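Local coordinates for tRNA (Adenine(22)-N(1))-methyltransferase (Mycoplasma capricolum subsp. capricolum, PDB 6QE6), which probably methylates N1 of adenine 22 in tRNA, using a cofactor whose spent form, S-adenosyl-L-homocysteine, it binds, at residues L186-N197 and R233-I244. Residues are numbered along the deposited sequence; the frame is centred on the assembly and turned at random.
Sequences LEIEFGSKQFFN and RINKIRKYIDVI
The C-terminal helical hairpin of the TrmK fold, helices 200-217 and 225-244, is tied to the methyltransferase domain through the short helix 185-190, whose F190 fits as a knob into the hole formed by R233, K236, I237 and Y240 of helix 225-244. The axes of 186-190 and 233-244 cross at -100°. F190 and Y240 run past each other from opposite ends, and F190 CB makes a CH-pi contact over the centre of the Y240 ring, 3.5 Å from the centroid, while F190 CZ reaches CG1 of I237 at 3.5 Å. The two rings are oblique, 46° apart. With CG of Y240 swung away from its own backbone N (chi1 -180°), the ring extends toward the turn, and its OH donates to G191 O at 2.7 Å, approaching from above the carbonyl plane. G191, with positive phi, is the first residue to leave the helix, and CB and the ring of F196 lie beside the same hydroxyl. L186 sets CD1 against the backbone N of Y240 at 3.5 Å and CD2 over K236 O.

At the R233 end of 233-244, E189 pairs firmly with R233, OE2 to NH2 at 2.6 Å near the guanidinium plane, and only weakly with K236 NZ through OE1. The F190 ring lies between E189 CG and one guanidinium face. R233, K236 and K143 surround the buried carboxylate and would be expected to favour its charged form. K143 and R146, which bonds I188 O, belong to helix 143-151. Toward I244, K193 CD packs on V243 CG1 at 3.4 Å, its amine turning to E184, and I244 CD1 rests against F196 O. Aromatic knob-into-hole packing flanked by a salt-bridge network thus joins the hairpin to the catalytic domain, well away from the cofactor pocket.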
loop_
_atom_site.group_PDB
_atom_site.type_symbol
_atom_site.label_atom_id
_atom_site.label_comp_id
_atom_site.label_asym_id
_atom_site.label_seq_id
_atom_site.Cartn_x
_atom_site.Cartn_y
_atom_site.Cartn_z
ATOM N N LEU A 186 -13.819 11.613 8.138
ATOM C CA LEU A 186 -12.577 11.523 8.906
ATOM C C LEU A 186 -11.882 10.189 8.669
ATOM O O LEU A 186 -10.651 10.130 8.673
ATOM C CB LEU A 186 -12.833 11.720 10.404
ATOM C CG LEU A 186 -12.778 13.134 10.967
ATOM C CD1 LEU A 186 -12.698 13.095 12.495
ATOM C CD2 LEU A 186 -11.613 13.911 10.385
ATOM N N GLU A 187 -12.654 9.115 8.451
ATOM C CA GLU A 187 -12.064 7.806 8.187
ATOM C C GLU A 187 -11.389 7.781 6.830
ATOM O O GLU A 187 -10.323 7.181 6.670
ATOM C CB GLU A 187 -13.128 6.723 8.252
ATOM C CG GLU A 187 -13.488 6.269 9.625
ATOM C CD GLU A 187 -14.636 5.291 9.592
ATOM O OE1 GLU A 187 -15.722 5.681 9.108
ATOM O OE2 GLU A 187 -14.449 4.126 10.012
ATOM N N ILE A 188 -12.001 8.417 5.836
ATOM C CA ILE A 188 -11.363 8.508 4.533
ATOM C C ILE A 188 -10.014 9.193 4.667
ATOM O O ILE A 188 -9.019 8.789 4.044
ATOM C CB ILE A 188 -12.289 9.241 3.548
ATOM C CG1 ILE A 188 -13.542 8.394 3.299
ATOM C CG2 ILE A 188 -11.574 9.525 2.259
ATOM C CD1 ILE A 188 -14.401 8.881 2.143
ATOM N N GLU A 189 -9.944 10.194 5.542
ATOM C CA GLU A 189 -8.731 10.976 5.691
ATOM C C GLU A 189 -7.637 10.184 6.397
ATOM O O GLU A 189 -6.482 10.187 5.964
ATOM C CB GLU A 189 -9.056 12.258 6.460
ATOM C CG GLU A 189 -7.846 13.103 6.704
ATOM C CD GLU A 189 -7.832 14.325 5.838
ATOM O OE1 GLU A 189 -8.927 14.673 5.334
ATOM O OE2 GLU A 189 -6.742 14.930 5.668
ATOM N N PHE A 190 -7.984 9.496 7.487
ATOM C CA PHE A 190 -6.981 8.973 8.399
ATOM C C PHE A 190 -7.053 7.478 8.652
ATOM O O PHE A 190 -6.168 6.957 9.347
ATOM C CB PHE A 190 -7.073 9.674 9.754
ATOM C CG PHE A 190 -6.898 11.145 9.685
ATOM C CD1 PHE A 190 -5.679 11.693 9.308
ATOM C CD2 PHE A 190 -7.946 11.996 10.025
ATOM C CE1 PHE A 190 -5.505 13.070 9.261
ATOM C CE2 PHE A 190 -7.781 13.384 9.995
ATOM C CZ PHE A 190 -6.554 13.919 9.612
ATOM N N GLY A 191 -8.080 6.783 8.155
ATOM C CA GLY A 191 -8.178 5.346 8.331
ATOM C C GLY A 191 -9.437 4.889 9.043
ATOM O O GLY A 191 -9.820 5.501 10.042
ATOM N N SER A 192 -10.092 3.831 8.543
ATOM C CA SER A 192 -11.243 3.242 9.233
ATOM C C SER A 192 -10.932 3.012 10.708
ATOM O O SER A 192 -9.918 2.393 11.041
ATOM C CB SER A 192 -11.647 1.909 8.581
ATOM O OG SER A 192 -11.577 1.940 7.154
ATOM N N LYS A 193 -11.806 3.531 11.585
ATOM C CA LYS A 193 -11.634 3.394 13.038
ATOM C C LYS A 193 -11.347 1.958 13.449
ATOM O O LYS A 193 -10.495 1.699 14.313
ATOM C CB LYS A 193 -12.887 3.858 13.769
ATOM C CG LYS A 193 -13.400 5.207 13.384
ATOM C CD LYS A 193 -14.723 5.454 14.101
ATOM C CE LYS A 193 -15.932 5.184 13.212
ATOM N NZ LYS A 193 -16.960 6.259 13.394
ATOM N N GLN A 194 -12.096 1.028 12.866
ATOM C CA GLN A 194 -11.959 -0.413 12.995
ATOM C C GLN A 194 -10.508 -0.885 13.078
ATOM O O GLN A 194 -10.175 -1.733 13.908
ATOM C CB GLN A 194 -12.679 -1.044 11.806
ATOM C CG GLN A 194 -12.189 -2.380 11.405
ATOM C CD GLN A 194 -13.002 -2.961 10.264
ATOM O OE1 GLN A 194 -13.423 -2.240 9.344
ATOM N NE2 GLN A 194 -13.256 -4.271 10.330
ATOM N N PHE A 195 -9.636 -0.341 12.228
ATOM C CA PHE A 195 -8.256 -0.795 12.155
ATOM C C PHE A 195 -7.314 -0.007 13.061
ATOM O O PHE A 195 -6.190 -0.470 13.314
ATOM C CB PHE A 195 -7.759 -0.733 10.702
ATOM C CG PHE A 195 -8.664 -1.443 9.713
ATOM C CD1 PHE A 195 -8.856 -2.820 9.779
ATOM C CD2 PHE A 195 -9.328 -0.731 8.717
ATOM C CE1 PHE A 195 -9.700 -3.480 8.872
ATOM C CE2 PHE A 195 -10.176 -1.394 7.799
ATOM C CZ PHE A 195 -10.358 -2.765 7.885
ATOM N N PHE A 196 -7.737 1.149 13.583
ATOM C CA PHE A 196 -6.826 1.988 14.345
ATOM C C PHE A 196 -7.281 2.345 15.757
ATOM O O PHE A 196 -6.548 3.059 16.442
ATOM C CB PHE A 196 -6.518 3.272 13.556
ATOM C CG PHE A 196 -5.820 3.006 12.252
ATOM C CD1 PHE A 196 -4.495 2.583 12.237
ATOM C CD2 PHE A 196 -6.499 3.121 11.044
ATOM C CE1 PHE A 196 -3.855 2.296 11.031
ATOM C CE2 PHE A 196 -5.860 2.845 9.835
ATOM C CZ PHE A 196 -4.531 2.427 9.833
ATOM N N ASN A 197 -8.433 1.852 16.222
ATOM C CA ASN A 197 -8.845 2.059 17.611
ATOM C C ASN A 197 -7.733 1.687 18.583
ATOM O O ASN A 197 -7.180 0.581 18.519
ATOM C CB ASN A 197 -10.089 1.226 17.946
ATOM C CG ASN A 197 -11.356 1.811 17.385
ATOM O OD1 ASN A 197 -11.585 3.018 17.465
ATOM N ND2 ASN A 197 -12.203 0.952 16.810
ATOM N N ARG A 233 -6.783 21.308 9.141
ATOM C CA ARG A 233 -6.119 20.014 9.244
ATOM C C ARG A 233 -5.935 19.619 10.709
ATOM O O ARG A 233 -6.337 18.522 11.116
ATOM C CB ARG A 233 -4.788 20.061 8.491
ATOM C CG ARG A 233 -4.394 18.786 7.745
ATOM C CD ARG A 233 -4.066 17.694 8.731
ATOM N NE ARG A 233 -3.084 16.670 8.310
ATOM C CZ ARG A 233 -3.354 15.610 7.541
ATOM N NH1 ARG A 233 -2.394 14.735 7.266
ATOM N NH2 ARG A 233 -4.576 15.426 7.036
ATOM N N ILE A 234 -5.394 20.538 11.530
ATOM C CA ILE A 234 -5.145 20.244 12.944
ATOM C C ILE A 234 -6.424 19.804 13.636
ATOM O O ILE A 234 -6.440 18.808 14.368
ATOM C CB ILE A 234 -4.541 21.461 13.668
ATOM C CG1 ILE A 234 -3.051 21.593 13.379
ATOM C CG2 ILE A 234 -4.761 21.339 15.179
ATOM C CD1 ILE A 234 -2.523 22.967 13.622
ATOM N N ASN A 235 -7.510 20.557 13.434
ATOM C CA ASN A 235 -8.779 20.221 14.080
ATOM C C ASN A 235 -9.334 18.896 13.584
ATOM O O ASN A 235 -9.946 18.156 14.365
ATOM C CB ASN A 235 -9.811 21.321 13.846
ATOM C CG ASN A 235 -9.447 22.615 14.543
ATOM O OD1 ASN A 235 -8.669 22.626 15.506
ATOM N ND2 ASN A 235 -10.012 23.717 14.063
ATOM N N LYS A 236 -9.140 18.581 12.301
ATOM C CA LYS A 236 -9.579 17.281 11.810
ATOM C C LYS A 236 -8.815 16.167 12.507
ATOM O O LYS A 236 -9.421 15.191 12.970
ATOM C CB LYS A 236 -9.433 17.213 10.289
ATOM C CG LYS A 236 -10.752 17.504 9.573
ATOM C CD LYS A 236 -10.592 18.186 8.210
ATOM C CE LYS A 236 -9.670 17.425 7.284
ATOM N NZ LYS A 236 -9.750 17.928 5.875
ATOM N N ILE A 237 -7.490 16.332 12.653
ATOM C CA ILE A 237 -6.666 15.322 13.316
ATOM C C ILE A 237 -7.117 15.139 14.757
ATOM O O ILE A 237 -7.259 14.011 15.251
ATOM C CB ILE A 237 -5.173 15.705 13.259
ATOM C CG1 ILE A 237 -4.667 15.810 11.819
ATOM C CG2 ILE A 237 -4.339 14.706 14.037
ATOM C CD1 ILE A 237 -3.204 16.189 11.728
ATOM N N ARG A 238 -7.314 16.254 15.461
ATOM C CA ARG A 238 -7.704 16.189 16.861
ATOM C C ARG A 238 -9.043 15.485 17.016
ATOM O O ARG A 238 -9.240 14.707 17.954
ATOM C CB ARG A 238 -7.761 17.600 17.447
ATOM C CG ARG A 238 -8.358 17.649 18.837
ATOM C CD ARG A 238 -7.519 16.827 19.778
ATOM N NE ARG A 238 -6.156 17.348 19.822
ATOM C CZ ARG A 238 -5.085 16.614 20.121
ATOM N NH1 ARG A 238 -5.215 15.314 20.390
ATOM N NH2 ARG A 238 -3.882 17.178 20.142
ATOM N N LYS A 239 -9.983 15.751 16.111
ATOM C CA LYS A 239 -11.239 15.014 16.143
ATOM C C LYS A 239 -10.986 13.526 15.954
ATOM O O LYS A 239 -11.449 12.699 16.752
ATOM C CB LYS A 239 -12.211 15.559 15.084
ATOM C CG LYS A 239 -12.784 16.920 15.456
ATOM C CD LYS A 239 -13.876 17.403 14.507
ATOM C CE LYS A 239 -13.849 18.935 14.354
ATOM N NZ LYS A 239 -14.598 19.431 13.156
ATOM N N TYR A 240 -10.218 13.167 14.918
ATOM C CA TYR A 240 -9.988 11.751 14.649
ATOM C C TYR A 240 -9.248 11.089 15.804
ATOM O O TYR A 240 -9.600 9.977 16.216
ATOM C CB TYR A 240 -9.225 11.560 13.336
ATOM C CG TYR A 240 -8.967 10.103 13.009
ATOM C CD1 TYR A 240 -9.905 9.346 12.318
ATOM C CD2 TYR A 240 -7.780 9.475 13.411
ATOM C CE1 TYR A 240 -9.669 7.996 12.009
ATOM C CE2 TYR A 240 -7.528 8.123 13.117
ATOM C CZ TYR A 240 -8.479 7.392 12.413
ATOM O OH TYR A 240 -8.241 6.071 12.125
ATOM N N ILE A 241 -8.228 11.759 16.350
ATOM C CA ILE A 241 -7.565 11.228 17.536
ATOM C C ILE A 241 -8.594 10.927 18.616
ATOM O O ILE A 241 -8.586 9.851 19.225
ATOM C CB ILE A 241 -6.486 12.200 18.048
ATOM C CG1 ILE A 241 -5.319 12.289 17.064
ATOM C CG2 ILE A 241 -5.950 11.721 19.397
ATOM C CD1 ILE A 241 -4.175 13.161 17.546
ATOM N N ASP A 242 -9.524 11.860 18.846
ATOM C CA ASP A 242 -10.481 11.681 19.938
ATOM C C ASP A 242 -11.362 10.457 19.722
ATOM O O ASP A 242 -11.754 9.790 20.690
ATOM C CB ASP A 242 -11.340 12.933 20.104
ATOM C CG ASP A 242 -10.576 14.094 20.750
ATOM O OD1 ASP A 242 -11.121 15.220 20.735
ATOM O OD2 ASP A 242 -9.437 13.900 21.264
ATOM N N VAL A 243 -11.645 10.120 18.467
ATOM C CA VAL A 243 -12.514 8.985 18.185
ATOM C C VAL A 243 -11.798 7.651 18.428
ATOM O O VAL A 243 -12.397 6.698 18.942
ATOM C CB VAL A 243 -13.033 9.096 16.746
ATOM C CG1 VAL A 243 -13.755 7.846 16.378
ATOM C CG2 VAL A 243 -13.924 10.316 16.621
ATOM N N ILE A 244 -10.516 7.542 18.059
ATOM C CA ILE A 244 -9.821 6.258 18.180
ATOM C C ILE A 244 -9.075 6.109 19.495
ATOM O O ILE A 244 -8.560 5.013 19.771
ATOM C CB ILE A 244 -8.845 6.002 17.004
ATOM C CG1 ILE A 244 -7.782 7.092 16.898
ATOM C CG2 ILE A 244 -9.595 5.882 15.668
ATOM C CD1 ILE A 244 -6.570 6.643 16.120
HETATM O O HOH W 1 -11.013 3.378 20.288
#